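PDB 6NWZ: carbohydrate deacetylase Agd3 from Neosartorya fumigata, which removes acetyl groups from N-acetylated sugars of the exopolysaccharide galactosaminogalactan and is required for biofilm formation by this mould, probably with a metal ion in its deacetylase domain. Local coordinates for residues 106-110 / 207-211; 113-117 / 233-239. One frame throughout, in Å; residues are numbered along the deposited sequence.

Interaction 1: residues 106-110 / 207-211; sequences YAYQL and DGREQ. With ZN (zinc ion), chain J.
Arg209 leaves its strand with CG anti to the backbone N (chi1 179°) and then bends at chi3 (61°), which lays its guanidinium on the ring of Tyr106. On the helix, Tyr106 has CG anti to its own carbonyl carbon, which puts CG beside the backbone N and turns one ring face to Arg209. The two planes are 22° apart and their centres 3.6 Å apart. CZ of Arg209 lies over the ring face, so the stack is also a cation-pi contact. NH1 of Arg209 sits toward the rim of the ring, 3.2 Å from CE1 of Tyr106.

Gln109 crosses the aliphatic part of the same arginine at a slant, and its amide is steeply inclined to the guanidinium. Its OE1 is 3.5 Å from CD of Arg209. NE2 of Gln109 gives a weak, bent hydrogen bond to the backbone O of Glu210 at 3.0 Å. The same nitrogen also bonds Val114 O, which ties the end of helix 99-112 to the chain that follows it. Leu110 brings CD2 to 3.4 Å from the backbone N of Arg209, against the turn at Gly208.

Glu210 binds a zinc ion through OE1 at 2.4 Å, and Leu684 O is a second ligand. OE2 of Glu210 forms a salt bridge with Arg115. The carboxylate is thus divided between two cations, which would probably keep it ionised.

Interaction 2: residues 113-117 / 233-239; sequences GVRMV and WITWLTR
Strand 115-117 and helix 233-237 run nearly antiparallel, at 165°, with their axes 8.8 Å apart at closest approach. This is a helix packed on a beta-sheet, at the edge of the CBM87 carbohydrate-binding module. CB of Arg115 points toward the helix, and the extended chain lies across the face of Trp236. Its CD is 3.5 Å from the centroid of the six-membered ring of Trp236, a CH-pi contact. Farther out, the guanidinium lies flat over the five-membered ring, with planes 11° apart, as a cation-pi stack. NH1 of Arg115 also donates to Trp236 O at 2.7 Å, and that acceptor is close to the guanidinium plane. One tryptophan therefore holds the arginine by both its ring and its carbonyl.

Val117 packs farther along the strand. CG1 of Val117 meets CB of Trp233 at 3.6 Å, and CG2 touches the edge of the Trp236 ring and CD1 of Leu237. Val78 of strand 76-80 also touches Val117, Trp233 and Leu237.

The helix ends in a Schellman motif at Arg239, whose extended side chain turns back to the strand. CG of Arg239 lies over the rim of the guanidinium face of Arg115 opposite Trp236. The two cations are close, but the charge of Arg115 is met by Glu210, and Leu684 O accepts from Arg239 NH2. At the tip, NH1 and NH2 of Arg239 both give weak hydrogen bonds to Gly113 O, each at 3.2 Å.

The centres of the two interactions are about 12 Å apart, and both belong to the CBM87 module, interaction 2 at its edge. Along the chain the segments alternate: 106-110, 113-117, 207-211, 233-239. Helix 99-112 leads into strand 115-119, and strand 209-214 is followed by helix 224-237. The two strands are parallel neighbours, so both contacts reach the same beta-sheet. They are joined directly by the salt bridge, with Glu210 OE2 2.9 Å from Arg115 NE. Gln211 also packs on Trp236. The C-terminal residue Leu684 meets both contacts, so this junction ties the end of the chain to the module.

Interaction 1: residues 106-110 / 207-211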
# COMPACT_ATOMS: atom_id res chain seq x y z
N TYR A 106 13.44 28.65 15.19
CA TYR A 106 13.86 28.18 16.51
C TYR A 106 13.04 28.84 17.61
O TYR A 106 12.69 28.19 18.61
CB TYR A 106 15.35 28.45 16.72
CG TYR A 106 16.27 27.77 15.73
CD1 TYR A 106 15.87 26.63 15.05
CD2 TYR A 106 17.53 28.29 15.47
CE1 TYR A 106 16.72 26.02 14.13
CE2 TYR A 106 18.38 27.68 14.56
CZ TYR A 106 17.97 26.55 13.90
OH TYR A 106 18.81 25.95 12.99
N ALA A 107 12.73 30.13 17.45
CA ALA A 107 11.92 30.82 18.44
C ALA A 107 10.51 30.24 18.51
O ALA A 107 9.93 30.11 19.59
CB ALA A 107 11.86 32.31 18.13
N TYR A 108 9.95 29.88 17.35
CA TYR A 108 8.63 29.26 17.33
C TYR A 108 8.66 27.91 18.05
O TYR A 108 7.74 27.60 18.82
CB TYR A 108 8.15 29.10 15.89
CG TYR A 108 6.80 28.43 15.78
CD1 TYR A 108 5.65 29.05 16.27
CD2 TYR A 108 6.66 27.19 15.17
CE1 TYR A 108 4.41 28.44 16.16
CE2 TYR A 108 5.43 26.57 15.05
CZ TYR A 108 4.30 27.20 15.55
OH TYR A 108 3.08 26.59 15.44
N GLN A 109 9.72 27.12 17.83
CA GLN A 109 9.83 25.82 18.49
C GLN A 109 9.80 25.96 20.01
O GLN A 109 9.21 25.13 20.70
CB GLN A 109 11.12 25.12 18.06
CG GLN A 109 11.20 24.76 16.60
CD GLN A 109 12.33 23.79 16.33
OE1 GLN A 109 13.26 24.09 15.58
NE2 GLN A 109 12.26 22.61 16.94
N LEU A 110 10.44 27.00 20.54
CA LEU A 110 10.53 27.16 21.98
C LEU A 110 9.22 27.64 22.59
O LEU A 110 8.73 27.06 23.56
CB LEU A 110 11.66 28.13 22.33
CG LEU A 110 13.06 27.54 22.14
CD1 LEU A 110 14.12 28.61 22.33
CD2 LEU A 110 13.27 26.39 23.11
N ASP A 207 18.56 23.35 24.80
CA ASP A 207 17.92 24.18 25.81
C ASP A 207 16.43 24.35 25.53
O ASP A 207 15.89 25.46 25.51
CB ASP A 207 18.61 25.54 25.92
CG ASP A 207 20.07 25.42 26.31
OD1 ASP A 207 20.35 25.32 27.52
OD2 ASP A 207 20.93 25.42 25.40
N GLY A 208 15.75 23.22 25.32
CA GLY A 208 14.32 23.20 25.09
C GLY A 208 13.92 22.95 23.64
O GLY A 208 12.85 22.39 23.40
N ARG A 209 14.76 23.36 22.69
CA ARG A 209 14.46 23.15 21.28
C ARG A 209 14.78 21.71 20.90
O ARG A 209 15.92 21.27 21.04
CB ARG A 209 15.25 24.13 20.41
CG ARG A 209 14.99 23.96 18.93
CD ARG A 209 15.45 25.16 18.14
NE ARG A 209 16.88 25.39 18.28
CZ ARG A 209 17.80 24.82 17.50
NH1 ARG A 209 17.45 23.99 16.53
NH2 ARG A 209 19.08 25.09 17.70
N GLU A 210 13.77 20.98 20.42
CA GLU A 210 13.92 19.57 20.11
C GLU A 210 13.98 19.37 18.61
O GLU A 210 13.18 19.95 17.86
CB GLU A 210 12.76 18.75 20.70
CG GLU A 210 12.47 19.06 22.15
CD GLU A 210 11.48 18.09 22.75
OE1 GLU A 210 11.88 17.34 23.67
OE2 GLU A 210 10.32 18.07 22.30
N GLN A 211 14.93 18.55 18.16
CA GLN A 211 15.21 18.38 16.75
C GLN A 211 15.63 16.94 16.50
O GLN A 211 16.33 16.34 17.32
CB GLN A 211 16.32 19.35 16.30
CG GLN A 211 16.71 19.24 14.84
CD GLN A 211 17.78 20.25 14.46
OE1 GLN A 211 17.51 21.25 13.81
NE2 GLN A 211 19.02 19.98 14.87
ZN ZN J . 10.16 17.38 25.32

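Interaction 2: residues 113-117 / 233-239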
# COMPACT_ATOMS: atom_id res chain seq x y z
N GLY A 113 6.47 24.79 21.81
CA GLY A 113 6.78 23.38 22.03
C GLY A 113 6.71 22.52 20.79
O GLY A 113 6.25 21.37 20.86
N VAL A 114 7.17 23.04 19.66
CA VAL A 114 7.05 22.38 18.37
C VAL A 114 8.39 21.77 17.98
O VAL A 114 9.44 22.40 18.16
CB VAL A 114 6.55 23.37 17.30
CG1 VAL A 114 6.53 22.73 15.93
CG2 VAL A 114 5.16 23.86 17.66
N ARG A 115 8.35 20.55 17.46
CA ARG A 115 9.55 19.83 17.07
C ARG A 115 9.88 20.08 15.60
O ARG A 115 9.04 20.49 14.81
CB ARG A 115 9.38 18.34 17.33
CG ARG A 115 9.32 17.99 18.81
CD ARG A 115 8.94 16.53 19.04
NE ARG A 115 9.12 16.14 20.43
CZ ARG A 115 8.87 14.92 20.90
NH1 ARG A 115 8.44 13.97 20.08
NH2 ARG A 115 9.07 14.64 22.18
N MET A 116 11.14 19.82 15.25
CA MET A 116 11.64 19.97 13.89
C MET A 116 12.39 18.72 13.47
O MET A 116 13.14 18.14 14.26
CB MET A 116 12.55 21.20 13.76
CG MET A 116 13.26 21.30 12.42
SD MET A 116 14.31 22.76 12.29
CE MET A 116 13.08 24.06 12.34
N VAL A 117 12.20 18.32 12.22
CA VAL A 117 12.90 17.18 11.63
C VAL A 117 13.73 17.68 10.46
O VAL A 117 13.24 18.45 9.63
CB VAL A 117 11.91 16.09 11.17
CG1 VAL A 117 12.63 15.03 10.36
CG2 VAL A 117 11.22 15.47 12.38
N TRP A 233 10.48 9.64 12.14
CA TRP A 233 10.40 11.09 12.31
C TRP A 233 8.97 11.60 12.26
O TRP A 233 8.66 12.62 12.88
CB TRP A 233 11.28 11.82 11.28
CG TRP A 233 10.87 11.76 9.83
CD1 TRP A 233 11.41 10.97 8.86
CD2 TRP A 233 9.86 12.57 9.19
NE1 TRP A 233 10.79 11.22 7.65
CE2 TRP A 233 9.84 12.19 7.83
CE3 TRP A 233 8.97 13.55 9.62
CZ2 TRP A 233 8.96 12.76 6.90
CZ3 TRP A 233 8.10 14.12 8.71
CH2 TRP A 233 8.10 13.72 7.36
N ILE A 234 8.07 10.90 11.56
CA ILE A 234 6.66 11.29 11.56
C ILE A 234 6.05 11.07 12.94
O ILE A 234 5.38 11.95 13.49
CB ILE A 234 5.88 10.54 10.48
CG1 ILE A 234 6.35 10.97 9.09
CG2 ILE A 234 4.38 10.78 10.64
CD1 ILE A 234 5.67 10.24 7.96
N THR A 235 6.28 9.89 13.53
CA THR A 235 5.73 9.60 14.85
C THR A 235 6.33 10.53 15.90
O THR A 235 5.63 10.97 16.82
CB THR A 235 5.99 8.14 15.23
OG1 THR A 235 5.55 7.28 14.18
CG2 THR A 235 5.25 7.80 16.51
N TRP A 236 7.63 10.82 15.79
CA TRP A 236 8.27 11.71 16.76
C TRP A 236 7.80 13.15 16.57
O TRP A 236 7.55 13.86 17.55
CB TRP A 236 9.79 11.61 16.63
CG TRP A 236 10.53 12.50 17.57
CD1 TRP A 236 10.85 12.23 18.87
CD2 TRP A 236 11.06 13.81 17.30
NE1 TRP A 236 11.54 13.28 19.42
CE2 TRP A 236 11.68 14.27 18.48
CE3 TRP A 236 11.07 14.63 16.17
CZ2 TRP A 236 12.30 15.51 18.56
CZ3 TRP A 236 11.68 15.87 16.25
CH2 TRP A 236 12.29 16.30 17.44
N LEU A 237 7.68 13.60 15.32
CA LEU A 237 7.28 14.98 15.07
C LEU A 237 5.88 15.26 15.58
O LEU A 237 5.60 16.38 16.04
CB LEU A 237 7.36 15.29 13.58
CG LEU A 237 7.11 16.74 13.16
CD1 LEU A 237 8.17 17.63 13.76
CD2 LEU A 237 7.11 16.84 11.64
N THR A 238 4.98 14.28 15.52
CA THR A 238 3.61 14.46 15.94
C THR A 238 3.36 13.98 17.37
O THR A 238 2.22 14.07 17.84
CB THR A 238 2.66 13.72 14.99
OG1 THR A 238 2.89 12.31 15.08
CG2 THR A 238 2.87 14.18 13.55
N ARG A 239 4.38 13.47 18.05
CA ARG A 239 4.25 12.84 19.36
C ARG A 239 3.21 11.71 19.36
O ARG A 239 2.64 11.39 20.41
CB ARG A 239 3.90 13.87 20.45
CG ARG A 239 5.01 14.87 20.74
CD ARG A 239 4.57 15.90 21.75
NE ARG A 239 5.68 16.73 22.21
CZ ARG A 239 6.08 17.84 21.62
NH1 ARG A 239 5.45 18.27 20.53
NH2 ARG A 239 7.10 18.53 22.11